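Local coordinates for Serine/threonine-protein kinase Tel1 (Chaetomium thermophilum, PDB 6SKY) that probably activates checkpoint signalling after DNA damage by transferring phosphate from ATP to serines and threonines of target proteins, at residues I1924-P1927 with D1928-Y1931; E2219-S2222 with S2223-L2227; E2310-A2313 with R2314-L2318; E2367-R2370 with S2371-K2375; A2387-E2390 with H2391-D2394. All coordinates share one frame; numbering follows the deposited sequence.

Contact 1: residues I1924-P1927 with D1928-Y1931; sequences IDDP and DAYY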
loop_
_atom_site.group_PDB
_atom_site.type_symbol
_atom_site.label_atom_id
_atom_site.label_comp_id
_atom_site.label_asym_id
_atom_site.label_seq_id
_atom_site.Cartn_x
_atom_site.Cartn_y
_atom_site.Cartn_z
ATOM N N ILE A 1924 -30.159 -2.740 4.964
ATOM C CA ILE A 1924 -30.105 -3.724 6.025
ATOM C C ILE A 1924 -28.826 -3.523 6.829
ATOM O O ILE A 1924 -27.836 -2.963 6.351
ATOM C CB ILE A 1924 -30.199 -5.151 5.467
ATOM C CG1 ILE A 1924 -30.917 -6.057 6.451
ATOM C CG2 ILE A 1924 -28.831 -5.711 5.185
ATOM C CD1 ILE A 1924 -31.338 -7.338 5.851
ATOM N N ASP A 1925 -28.861 -3.975 8.079
ATOM C CA ASP A 1925 -27.828 -3.641 9.055
ATOM C C ASP A 1925 -26.833 -4.794 9.172
ATOM O O ASP A 1925 -26.831 -5.561 10.133
ATOM C CB ASP A 1925 -28.466 -3.308 10.395
ATOM C CG ASP A 1925 -27.471 -2.778 11.392
ATOM O OD1 ASP A 1925 -26.338 -2.460 10.982
ATOM O OD2 ASP A 1925 -27.815 -2.684 12.587
ATOM N N ASP A 1926 -25.955 -4.893 8.178
ATOM C CA ASP A 1926 -24.867 -5.841 8.214
ATOM C C ASP A 1926 -23.703 -5.195 7.488
ATOM O O ASP A 1926 -23.920 -4.512 6.480
ATOM C CB ASP A 1926 -25.218 -7.175 7.555
ATOM C CG ASP A 1926 -24.414 -8.328 8.120
ATOM O OD1 ASP A 1926 -24.438 -8.513 9.351
ATOM O OD2 ASP A 1926 -23.761 -9.052 7.344
ATOM N N PRO A 1927 -22.474 -5.380 7.965
ATOM C CA PRO A 1927 -21.335 -4.792 7.255
ATOM C C PRO A 1927 -21.078 -5.409 5.889
ATOM O O PRO A 1927 -20.668 -4.687 4.976
ATOM C CB PRO A 1927 -20.159 -5.041 8.209
ATOM C CG PRO A 1927 -20.757 -5.398 9.504
ATOM C CD PRO A 1927 -22.067 -6.030 9.218
ATOM N N ASP A 1928 -21.315 -6.708 5.705
ATOM C CA ASP A 1928 -20.805 -7.416 4.541
ATOM C C ASP A 1928 -21.852 -7.812 3.517
ATOM O O ASP A 1928 -21.476 -8.237 2.427
ATOM C CB ASP A 1928 -20.068 -8.686 4.977
ATOM C CG ASP A 1928 -19.011 -8.422 6.013
ATOM O OD1 ASP A 1928 -18.404 -7.337 5.984
ATOM O OD2 ASP A 1928 -18.786 -9.304 6.863
ATOM N N ALA A 1929 -23.140 -7.699 3.824
ATOM C CA ALA A 1929 -24.150 -8.266 2.937
ATOM C C ALA A 1929 -24.198 -7.546 1.597
ATOM O O ALA A 1929 -24.367 -8.181 0.552
ATOM C CB ALA A 1929 -25.512 -8.226 3.616
ATOM N N TYR A 1930 -24.037 -6.222 1.612
ATOM C CA TYR A 1930 -24.107 -5.422 0.396
ATOM C C TYR A 1930 -23.188 -5.937 -0.694
ATOM O O TYR A 1930 -23.514 -5.837 -1.879
ATOM C CB TYR A 1930 -23.754 -3.978 0.725
ATOM C CG TYR A 1930 -23.704 -3.056 -0.461
ATOM C CD1 TYR A 1930 -24.862 -2.540 -1.007
ATOM C CD2 TYR A 1930 -22.497 -2.686 -1.024
ATOM C CE1 TYR A 1930 -24.823 -1.699 -2.080
ATOM C CE2 TYR A 1930 -22.450 -1.845 -2.099
ATOM C CZ TYR A 1930 -23.615 -1.352 -2.621
ATOM O OH TYR A 1930 -23.579 -0.508 -3.696
ATOM N N TYR A 1931 -22.040 -6.489 -0.322
ATOM C CA TYR A 1931 -21.044 -6.905 -1.293
ATOM C C TYR A 1931 -21.396 -8.204 -1.991
ATOM O O TYR A 1931 -20.682 -8.600 -2.911
ATOM C CB TYR A 1931 -19.691 -7.046 -0.614
ATOM C CG TYR A 1931 -19.248 -5.784 0.058
ATOM C CD1 TYR A 1931 -18.464 -4.869 -0.602
ATOM C CD2 TYR A 1931 -19.628 -5.503 1.347
ATOM C CE1 TYR A 1931 -18.066 -3.714 0.008
ATOM C CE2 TYR A 1931 -19.238 -4.351 1.964
ATOM C CZ TYR A 1931 -18.458 -3.459 1.291
ATOM O OH TYR A 1931 -18.063 -2.305 1.912
#
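Two arginine guanidinium groups, those of R2642 and R2819, form salt bridges with OD1 of the buried D1928 and probably offset the cost of burying its negative charge. Across the contact the same atom, D1928 OD1, lies 3.3 Å from P1927 C. D1928 CG stands beside its own backbone N (chi1 -53°), which folds the carboxylate back over the preceding peptide and against the proline ring, where D1928 OD1 is 3.6 Å from P1927 CB. D1926 adds a second carboxylate nearby, its OD2 5.0 Å from D1928 OD2, so that the charged atoms of the two acids are not in contact.

Round the turn, the backbone oxygen of P1927 meets the Y1931 ring at its edge, in the ring plane, with P1927 O 3.4 Å from CE2 of Y1931. The same ring forms a cation-pi contact with R2819, so one arginine serves both the acid and the aromatic. Within the bend the carbon contacts are few: D1926 CB touches A1929 CB at 4.1 Å, and I1924 CG2 reaches the same methyl, A1929 CB, more loosely, at 4.5 Å. A weak bond from Y1931 N to D1928 O, 3.3 Å long, leads into the short 3-10 segment.

Consistent with the way the FAT region wraps round the kinase domain in PI3K-related kinases, a loop here docks on kinase-domain helices, with D1926 and D1928 on V2816 of helix 2816-2828 and I1924 on F2736 of helix 2732-2755.

Contact 2: residues E2219-S2222 with S2223-L2227; sequences EMIS and SIRML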
loop_
_atom_site.group_PDB
_atom_site.type_symbol
_atom_site.label_atom_id
_atom_site.label_comp_id
_atom_site.label_asym_id
_atom_site.label_seq_id
_atom_site.Cartn_x
_atom_site.Cartn_y
_atom_site.Cartn_z
ATOM N N GLU A 2219 6.262 7.513 8.036
ATOM C CA GLU A 2219 7.510 8.261 8.168
ATOM C C GLU A 2219 8.273 7.720 9.365
ATOM O O GLU A 2219 8.117 8.187 10.486
ATOM C CB GLU A 2219 7.239 9.746 8.333
ATOM C CG GLU A 2219 6.092 10.264 7.518
ATOM C CD GLU A 2219 6.328 10.126 6.044
ATOM O OE1 GLU A 2219 5.493 9.498 5.371
ATOM O OE2 GLU A 2219 7.353 10.640 5.553
ATOM N N MET A 2220 9.133 6.740 9.121
ATOM C CA MET A 2220 9.851 6.108 10.217
ATOM C C MET A 2220 11.000 6.970 10.715
ATOM O O MET A 2220 11.182 7.137 11.925
ATOM C CB MET A 2220 10.363 4.744 9.778
ATOM C CG MET A 2220 9.275 3.768 9.441
ATOM S SD MET A 2220 9.906 2.096 9.344
ATOM C CE MET A 2220 8.379 1.183 9.219
ATOM N N ILE A 2221 11.794 7.526 9.805
ATOM C CA ILE A 2221 12.964 8.262 10.257
ATOM C C ILE A 2221 12.555 9.569 10.909
ATOM O O ILE A 2221 13.180 10.002 11.879
ATOM C CB ILE A 2221 13.946 8.485 9.097
ATOM C CG1 ILE A 2221 14.196 7.176 8.357
ATOM C CG2 ILE A 2221 15.256 8.996 9.615
ATOM C CD1 ILE A 2221 14.755 6.095 9.210
ATOM N N SER A 2222 11.495 10.205 10.418
ATOM C CA SER A 2222 11.028 11.437 11.041
ATOM C C SER A 2222 10.537 11.182 12.455
ATOM O O SER A 2222 10.827 11.957 13.371
ATOM C CB SER A 2222 9.923 12.054 10.198
ATOM O OG SER A 2222 10.250 11.995 8.828
ATOM N N SER A 2223 9.803 10.088 12.652
ATOM C CA SER A 2223 9.332 9.723 13.979
ATOM C C SER A 2223 10.484 9.427 14.924
ATOM O O SER A 2223 10.469 9.852 16.085
ATOM C CB SER A 2223 8.410 8.521 13.871
ATOM O OG SER A 2223 8.357 7.816 15.088
ATOM N N ILE A 2224 11.496 8.702 14.451
ATOM C CA ILE A 2224 12.638 8.386 15.303
ATOM C C ILE A 2224 13.396 9.651 15.684
ATOM O O ILE A 2224 13.804 9.819 16.838
ATOM C CB ILE A 2224 13.545 7.364 14.605
ATOM C CG1 ILE A 2224 12.811 6.043 14.442
ATOM C CG2 ILE A 2224 14.800 7.157 15.387
ATOM C CD1 ILE A 2224 13.489 5.095 13.517
ATOM N N ARG A 2225 13.597 10.561 14.728
ATOM C CA ARG A 2225 14.306 11.799 15.029
ATOM C C ARG A 2225 13.525 12.656 16.010
ATOM O O ARG A 2225 14.108 13.291 16.895
ATOM C CB ARG A 2225 14.573 12.578 13.751
ATOM C CG ARG A 2225 15.426 11.873 12.740
ATOM C CD ARG A 2225 16.670 11.299 13.351
ATOM N NE ARG A 2225 17.462 10.596 12.350
ATOM C CZ ARG A 2225 18.416 9.720 12.631
ATOM N NH1 ARG A 2225 19.088 9.135 11.655
ATOM N NH2 ARG A 2225 18.697 9.428 13.886
ATOM N N MET A 2226 12.202 12.672 15.875
ATOM C CA MET A 2226 11.361 13.430 16.790
ATOM C C MET A 2226 11.428 12.875 18.205
ATOM O O MET A 2226 11.529 13.637 19.174
ATOM C CB MET A 2226 9.935 13.415 16.265
ATOM C CG MET A 2226 9.135 14.601 16.639
ATOM S SD MET A 2226 7.748 14.832 15.546
ATOM C CE MET A 2226 7.068 16.293 16.300
ATOM N N LEU A 2227 11.386 11.551 18.351
ATOM C CA LEU A 2227 11.489 10.961 19.681
ATOM C C LEU A 2227 12.859 11.199 20.291
ATOM O O LEU A 2227 12.973 11.449 21.493
ATOM C CB LEU A 2227 11.196 9.470 19.626
ATOM C CG LEU A 2227 9.773 8.996 19.384
ATOM C CD1 LEU A 2227 9.777 7.512 19.332
ATOM C CD2 LEU A 2227 8.875 9.480 20.473
#
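This is a first-turn contact of an alpha-helix, i to i+4 along the start of helix 2220-2232, which belongs to the helical-repeat solenoid of the FAT domain and packs between helices 2203-2217 and 2245-2259. E2219 occupies the N-cap position, and its carbonyl oxygen takes the opening bond of the helix, a weak one of 3.3 Å from S2223 N. The bonds tighten at once: I2224 N reaches M2220 O at 3.0 Å, and the next two, R2225 N to I2221 O and M2226 N to S2222 O, are both 2.9 Å. In the I2221 bond the N-H points within 18° of a straight line, the angle at hydrogen being 162°.

The side chains sort themselves by face. S2223, with OG turned away from its own N (chi1 157°), hydrogen-bonds Q2255 of the neighbouring helix, while I2224 packs on V2256 and M2226 on A2210. E2219 serves the dimer instead: its carboxylate forms a salt bridge with R1945 of the second subunit, and M2220 and S2222 lie on M2917 and V1942 of that chain. One turn therefore carries both solenoid packing and a subunit interface.

On the flank facing L2261, I2221 and R2225 run side by side and point the same way. The arginine chain bends at its second torsion, NH2 bonds to OE1 of Q2228, and the CG2 methyl of I2221 approaches the guanidinium obliquely, 3.9 Å from R2225 NE.

Contact 3: residues E2310-A2313 with R2314-L2318; sequences EDLA and RLQNL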
loop_
_atom_site.group_PDB
_atom_site.type_symbol
_atom_site.label_atom_id
_atom_site.label_comp_id
_atom_site.label_asym_id
_atom_site.label_seq_id
_atom_site.Cartn_x
_atom_site.Cartn_y
_atom_site.Cartn_z
ATOM N N GLU A 2310 24.336 -18.589 10.314
ATOM C CA GLU A 2310 25.258 -18.922 9.233
ATOM C C GLU A 2310 26.702 -18.644 9.628
ATOM O O GLU A 2310 27.606 -19.387 9.238
ATOM C CB GLU A 2310 24.893 -18.147 7.974
ATOM C CG GLU A 2310 23.582 -18.571 7.352
ATOM C CD GLU A 2310 23.108 -17.591 6.303
ATOM O OE1 GLU A 2310 23.944 -16.810 5.802
ATOM O OE2 GLU A 2310 21.898 -17.591 5.988
ATOM N N ASP A 2311 26.944 -17.581 10.394
ATOM C CA ASP A 2311 28.298 -17.308 10.867
ATOM C C ASP A 2311 28.791 -18.420 11.779
ATOM O O ASP A 2311 29.933 -18.878 11.661
ATOM C CB ASP A 2311 28.346 -15.970 11.602
ATOM C CG ASP A 2311 27.961 -14.807 10.724
ATOM O OD1 ASP A 2311 27.685 -15.026 9.526
ATOM O OD2 ASP A 2311 27.933 -13.668 11.235
ATOM N N LEU A 2312 27.946 -18.851 12.715
ATOM C CA LEU A 2312 28.331 -19.932 13.612
ATOM C C LEU A 2312 28.565 -21.217 12.840
ATOM O O LEU A 2312 29.516 -21.953 13.121
ATOM C CB LEU A 2312 27.260 -20.129 14.684
ATOM C CG LEU A 2312 27.518 -21.191 15.753
ATOM C CD1 LEU A 2312 28.664 -20.793 16.656
ATOM C CD2 LEU A 2312 26.266 -21.432 16.557
ATOM N N ALA A 2313 27.730 -21.489 11.837
ATOM C CA ALA A 2313 27.906 -22.695 11.036
ATOM C C ALA A 2313 29.196 -22.644 10.230
ATOM O O ALA A 2313 29.905 -23.650 10.119
ATOM C CB ALA A 2313 26.709 -22.888 10.111
ATOM N N ARG A 2314 29.511 -21.486 9.650
ATOM C CA ARG A 2314 30.744 -21.340 8.888
ATOM C C ARG A 2314 31.960 -21.532 9.780
ATOM O O ARG A 2314 32.903 -22.242 9.418
ATOM C CB ARG A 2314 30.778 -19.970 8.209
ATOM C CG ARG A 2314 32.111 -19.633 7.562
ATOM C CD ARG A 2314 32.103 -18.265 6.902
ATOM N NE ARG A 2314 31.931 -17.189 7.868
ATOM C CZ ARG A 2314 32.929 -16.623 8.533
ATOM N NH1 ARG A 2314 32.687 -15.650 9.398
ATOM N NH2 ARG A 2314 34.170 -17.036 8.340
ATOM N N LEU A 2315 31.956 -20.912 10.958
ATOM C CA LEU A 2315 33.078 -21.095 11.870
ATOM C C LEU A 2315 33.184 -22.538 12.341
ATOM O O LEU A 2315 34.293 -23.041 12.547
ATOM C CB LEU A 2315 32.944 -20.147 13.058
ATOM C CG LEU A 2315 32.927 -18.659 12.709
ATOM C CD1 LEU A 2315 32.657 -17.831 13.944
ATOM C CD2 LEU A 2315 34.230 -18.240 12.066
ATOM N N GLN A 2316 32.054 -23.230 12.483
ATOM C CA GLN A 2316 32.090 -24.628 12.900
ATOM C C GLN A 2316 32.689 -25.513 11.816
ATOM O O GLN A 2316 33.528 -26.379 12.098
ATOM C CB GLN A 2316 30.685 -25.099 13.259
ATOM C CG GLN A 2316 30.274 -24.769 14.672
ATOM C CD GLN A 2316 28.805 -25.010 14.911
ATOM O OE1 GLN A 2316 27.998 -24.955 13.984
ATOM N NE2 GLN A 2316 28.447 -25.284 16.159
ATOM N N ASN A 2317 32.264 -25.320 10.569
ATOM C CA ASN A 2317 32.844 -26.091 9.477
ATOM C C ASN A 2317 34.327 -25.786 9.317
ATOM O O ASN A 2317 35.121 -26.684 9.019
ATOM C CB ASN A 2317 32.091 -25.818 8.179
ATOM C CG ASN A 2317 30.610 -26.086 8.305
ATOM O OD1 ASN A 2317 30.182 -27.233 8.421
ATOM N ND2 ASN A 2317 29.817 -25.026 8.280
ATOM N N LEU A 2318 34.724 -24.528 9.522
ATOM C CA LEU A 2318 36.141 -24.186 9.459
ATOM C C LEU A 2318 36.927 -24.919 10.533
ATOM O O LEU A 2318 37.994 -25.478 10.259
ATOM C CB LEU A 2318 36.337 -22.679 9.601
ATOM C CG LEU A 2318 35.911 -21.784 8.442
ATOM C CD1 LEU A 2318 36.365 -20.360 8.702
ATOM C CD2 LEU A 2318 36.462 -22.305 7.136
#
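L2312 and Q2316, one turn apart, meet at a slant: CG of the leucine, L2312, lies 4.1 Å from the amide carbon CD of Q2316. The glutamine chain is extended beyond CG and leans back along the helix, passing close to L2312 O. That oxygen takes a 2.9 Å hydrogen bond from Q2316 N; the side chain makes no bond to it and merely passes through its methylene, with Q2316 CG 3.3 Å from L2312 O.

L2312 has CG opposite its own N (chi1 -178°), which sends the isobutyl group outward to L2363 and V2366. L2315 joins it on V2366, and L2315 CG lies 3.2 Å from D2311 O, the acceptor of a 3.0 Å bond from L2315 N. These leucines form the packing stripe of helix 2306-2328 against helix 2348-2387, the next helix in the FAT domain.

The charged side chains turn to other flanks. R2314 bends at its third torsion (chi3 65°), bringing NH1 to 5.0 Å from D2311 OD1, too far for a salt bridge, though a weak attraction is likely. R2314 also lies against P2793 of the second subunit, while the R2314 N to E2310 O bond, 2.9 Å, is one of the regular backbone bonds of this helix.

Contact 4: residues E2367-R2370 with S2371-K2375; sequences EQTR and SEFLK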
loop_
_atom_site.group_PDB
_atom_site.type_symbol
_atom_site.label_atom_id
_atom_site.label_comp_id
_atom_site.label_asym_id
_atom_site.label_seq_id
_atom_site.Cartn_x
_atom_site.Cartn_y
_atom_site.Cartn_z
ATOM N N GLU A 2367 30.375 -18.067 20.631
ATOM C CA GLU A 2367 29.520 -18.842 21.516
ATOM C C GLU A 2367 29.276 -18.132 22.838
ATOM O O GLU A 2367 28.198 -18.276 23.421
ATOM C CB GLU A 2367 30.122 -20.215 21.763
ATOM C CG GLU A 2367 29.993 -21.151 20.594
ATOM C CD GLU A 2367 30.752 -22.430 20.819
ATOM O OE1 GLU A 2367 31.471 -22.509 21.834
ATOM O OE2 GLU A 2367 30.634 -23.354 19.990
ATOM N N GLN A 2368 30.241 -17.359 23.327
ATOM C CA GLN A 2368 30.002 -16.607 24.552
ATOM C C GLN A 2368 28.981 -15.501 24.326
ATOM O O GLN A 2368 28.131 -15.243 25.189
ATOM C CB GLN A 2368 31.311 -16.030 25.075
ATOM C CG GLN A 2368 31.181 -15.410 26.435
ATOM C CD GLN A 2368 30.714 -16.405 27.469
ATOM O OE1 GLN A 2368 31.118 -17.565 27.454
ATOM N NE2 GLN A 2368 29.849 -15.959 28.373
ATOM N N THR A 2369 29.042 -14.841 23.172
ATOM C CA THR A 2369 28.013 -13.862 22.840
ATOM C C THR A 2369 26.628 -14.499 22.838
ATOM O O THR A 2369 25.672 -13.956 23.412
ATOM C CB THR A 2369 28.323 -13.226 21.489
ATOM O OG1 THR A 2369 29.272 -12.173 21.669
ATOM C CG2 THR A 2369 27.082 -12.662 20.868
ATOM N N ARG A 2370 26.507 -15.674 22.216
ATOM C CA ARG A 2370 25.211 -16.347 22.175
ATOM C C ARG A 2370 24.753 -16.807 23.554
ATOM O O ARG A 2370 23.551 -16.794 23.843
ATOM C CB ARG A 2370 25.268 -17.531 21.224
ATOM C CG ARG A 2370 25.603 -17.154 19.816
ATOM C CD ARG A 2370 25.424 -18.333 18.904
ATOM N NE ARG A 2370 24.026 -18.707 18.767
ATOM C CZ ARG A 2370 23.192 -18.140 17.907
ATOM N NH1 ARG A 2370 21.936 -18.540 17.836
ATOM N NH2 ARG A 2370 23.616 -17.168 17.119
ATOM N N SER A 2371 25.679 -17.211 24.417
ATOM C CA SER A 2371 25.303 -17.617 25.765
ATOM C C SER A 2371 24.780 -16.438 26.576
ATOM O O SER A 2371 23.806 -16.573 27.328
ATOM C CB SER A 2371 26.497 -18.258 26.461
ATOM O OG SER A 2371 26.221 -18.502 27.824
ATOM N N GLU A 2372 25.419 -15.276 26.448
ATOM C CA GLU A 2372 24.904 -14.090 27.120
ATOM C C GLU A 2372 23.513 -13.734 26.619
ATOM O O GLU A 2372 22.631 -13.380 27.414
ATOM C CB GLU A 2372 25.855 -12.917 26.921
ATOM C CG GLU A 2372 27.117 -13.012 27.739
ATOM C CD GLU A 2372 28.149 -11.984 27.336
ATOM O OE1 GLU A 2372 27.886 -11.214 26.388
ATOM O OE2 GLU A 2372 29.229 -11.950 27.964
ATOM N N PHE A 2373 23.298 -13.804 25.307
ATOM C CA PHE A 2373 21.968 -13.514 24.786
ATOM C C PHE A 2373 20.931 -14.477 25.338
ATOM O O PHE A 2373 19.807 -14.074 25.649
ATOM C CB PHE A 2373 21.964 -13.564 23.266
ATOM C CG PHE A 2373 22.353 -12.281 22.625
ATOM C CD1 PHE A 2373 22.082 -11.081 23.236
ATOM C CD2 PHE A 2373 22.999 -12.273 21.410
ATOM C CE1 PHE A 2373 22.437 -9.909 22.649
ATOM C CE2 PHE A 2373 23.360 -11.099 20.823
ATOM C CZ PHE A 2373 23.078 -9.917 21.442
ATOM N N LEU A 2374 21.284 -15.754 25.465
ATOM C CA LEU A 2374 20.343 -16.727 26.010
ATOM C C LEU A 2374 19.992 -16.409 27.457
ATOM O O LEU A 2374 18.820 -16.462 27.852
ATOM C CB LEU A 2374 20.924 -18.130 25.899
ATOM C CG LEU A 2374 20.052 -19.259 26.425
ATOM C CD1 LEU A 2374 18.911 -19.504 25.479
ATOM C CD2 LEU A 2374 20.877 -20.503 26.598
ATOM N N LYS A 2375 21.001 -16.102 28.271
ATOM C CA LYS A 2375 20.738 -15.712 29.652
ATOM C C LYS A 2375 19.766 -14.547 29.723
ATOM O O LYS A 2375 18.773 -14.593 30.456
ATOM C CB LYS A 2375 22.037 -15.340 30.356
ATOM C CG LYS A 2375 22.747 -16.480 31.017
ATOM C CD LYS A 2375 24.043 -16.002 31.628
ATOM C CE LYS A 2375 24.819 -17.148 32.246
ATOM N NZ LYS A 2375 26.125 -16.718 32.823
#
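Apolar contact across this turn rests on T2369 and F2373, which lie side by side and point the same way, the threonine methyl T2369 CG2 being 4.0 Å from CE2 of the F2373 ring. OG1 of T2369 stands beside its backbone N (chi1 -83°), which leaves CG2 anti to that N and next to the phenyl. Beyond the turn the ring packs on C2299, Q2302 and L2303 of helix 2286-2303. With an alanine at F2373, the T2369 methyl would probably lose its ring neighbour and a gap would be likely to open against those three residues.

The backbone bonds are those of a regular alpha-helix, here within the long helix 2348-2387 of the FAT domain: S2371 N to E2367 O is 2.9 Å, and F2373 N to T2369 O is 3.0 Å. Such a helix presents different faces to different neighbours, and L2374, on the buried side, reaches L2303 as well as the loop residues K2405 and E2408.

Polar side chains divide in the same way. Q2368 and E2372 cross at about a right angle, with amide and carboxylate planes 75° apart; Q2368 NE2 stays 4.1 Å from E2372 OE2, a proximity without a bond. R2370 instead leaves its own helix: the chain bends at its third torsion, and NH1 donates to the carbonyl oxygen of L2303, the final residue of helix 2286-2303.

Contact 5: residues A2387-E2390 with H2391-D2394; sequences ASDE and HDND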
loop_
_atom_site.group_PDB
_atom_site.type_symbol
_atom_site.label_atom_id
_atom_site.label_comp_id
_atom_site.label_asym_id
_atom_site.label_seq_id
_atom_site.Cartn_x
_atom_site.Cartn_y
_atom_site.Cartn_z
ATOM N N ALA A 2387 5.523 -9.481 36.076
ATOM C CA ALA A 2387 5.287 -8.059 36.276
ATOM C C ALA A 2387 3.877 -7.629 35.902
ATOM O O ALA A 2387 3.207 -6.973 36.697
ATOM C CB ALA A 2387 6.309 -7.244 35.483
ATOM N N SER A 2388 3.404 -7.980 34.715
ATOM C CA SER A 2388 2.089 -7.544 34.272
ATOM C C SER A 2388 1.412 -8.669 33.505
ATOM O O SER A 2388 1.992 -9.729 33.273
ATOM C CB SER A 2388 2.187 -6.284 33.409
ATOM O OG SER A 2388 2.751 -6.577 32.145
ATOM N N ASP A 2389 0.171 -8.421 33.102
ATOM C CA ASP A 2389 -0.614 -9.364 32.323
ATOM C C ASP A 2389 -0.686 -9.008 30.850
ATOM O O ASP A 2389 -1.361 -9.708 30.094
ATOM C CB ASP A 2389 -2.033 -9.457 32.881
ATOM C CG ASP A 2389 -2.135 -10.386 34.063
ATOM O OD1 ASP A 2389 -1.565 -10.068 35.127
ATOM O OD2 ASP A 2389 -2.793 -11.437 33.929
ATOM N N GLU A 2390 -0.017 -7.937 30.426
ATOM C CA GLU A 2390 -0.109 -7.514 29.034
ATOM C C GLU A 2390 0.405 -8.592 28.098
ATOM O O GLU A 2390 -0.207 -8.869 27.062
ATOM C CB GLU A 2390 0.675 -6.225 28.822
ATOM C CG GLU A 2390 0.139 -5.029 29.560
ATOM C CD GLU A 2390 1.024 -3.805 29.384
ATOM O OE1 GLU A 2390 2.247 -3.910 29.623
ATOM O OE2 GLU A 2390 0.499 -2.740 28.994
ATOM N N HIS A 2391 1.525 -9.207 28.443
ATOM C CA HIS A 2391 2.191 -10.188 27.595
ATOM C C HIS A 2391 2.148 -11.522 28.320
ATOM O O HIS A 2391 2.944 -11.764 29.229
ATOM C CB HIS A 2391 3.618 -9.761 27.299
ATOM C CG HIS A 2391 3.759 -8.304 27.001
ATOM N ND1 HIS A 2391 4.084 -7.376 27.964
ATOM C CD2 HIS A 2391 3.614 -7.614 25.846
ATOM C CE1 HIS A 2391 4.136 -6.176 27.417
ATOM N NE2 HIS A 2391 3.856 -6.293 26.132
ATOM N N ASP A 2392 1.210 -12.382 27.934
ATOM C CA ASP A 2392 1.068 -13.680 28.565
ATOM C C ASP A 2392 1.327 -14.844 27.632
ATOM O O ASP A 2392 1.390 -15.982 28.103
ATOM C CB ASP A 2392 -0.329 -13.835 29.177
ATOM C CG ASP A 2392 -0.411 -13.268 30.569
ATOM O OD1 ASP A 2392 0.627 -12.797 31.073
ATOM O OD2 ASP A 2392 -1.507 -13.295 31.162
ATOM N N ASN A 2393 1.472 -14.608 26.336
ATOM C CA ASN A 2393 1.995 -15.642 25.461
ATOM C C ASN A 2393 3.507 -15.730 25.529
ATOM O O ASN A 2393 4.100 -16.512 24.784
ATOM C CB ASN A 2393 1.548 -15.395 24.027
ATOM C CG ASN A 2393 0.072 -15.131 23.930
ATOM O OD1 ASN A 2393 -0.743 -16.031 24.122
ATOM N ND2 ASN A 2393 -0.288 -13.891 23.638
ATOM N N ASP A 2394 4.136 -14.929 26.384
ATOM C CA ASP A 2394 5.531 -15.118 26.729
ATOM C C ASP A 2394 5.751 -16.380 27.536
ATOM O O ASP A 2394 6.894 -16.816 27.666
ATOM C CB ASP A 2394 6.043 -13.915 27.511
ATOM C CG ASP A 2394 6.184 -12.685 26.653
ATOM O OD1 ASP A 2394 7.023 -11.822 26.978
ATOM O OD2 ASP A 2394 5.468 -12.587 25.638
#
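The loop joining helix 2348-2387 to helix 2394-2404 in the FAT domain contains a CH-pi contact between the adjacent residues E2390 and H2391. E2390 CB lies over one face of the H2391 imidazole, 3.9 Å from the ring centroid and 20° off the normal. The two side chains run the same way, the histidine CG standing beside its backbone N (chi1 -42°), which folds the ring back over E2390. The glutamate tip then passes along the ring, with E2390 OE1 3.7 Å from H2391 CE1, and its carboxylate plane is steeply inclined to the imidazole.

H2391 also stacks on the ring of H2293, so the loop is tied to a neighbouring helix, 2286-2303. Replacing H2391 by an alanine would probably leave the H2293 ring without its stacking mate and free the E2390 chain to turn.

The other flank is acidic. D2389 and D2392 approach at an angle, their carboxylate planes 60° apart, and the like charges would be expected to repel. Each acid has a basic partner: D2389 OD1 forms a salt bridge with R2425 and D2392 OD1 one with K2426, which probably offsets the repulsion. The acids come nearest through their other oxygens, D2389 OD2 lying 3.6 Å from D2392 OD2.

How the contacts relate
The five contacts follow one another along the chain without interleaving, all inside the FAT region. Contacts 3 and 4 are the closest pair, with centres 16 Å apart; they sit on successive helices, 2306-2328 and 2348-2387, and touch where L2312 CD2 lies 4.0 Å from R2370 CD. Contact 5, in the loop after that second helix, has its centre 24 Å from that of contact 4. Contacts 2 and 3 have centres 37 Å apart, and those of contacts 1 and 4 are 54 Å apart. Contact 1 thus lies against the kinase domain, contacts 2 and 3 reach the dimer partner, and contacts 4 and 5 lie within the helical framework of one chain.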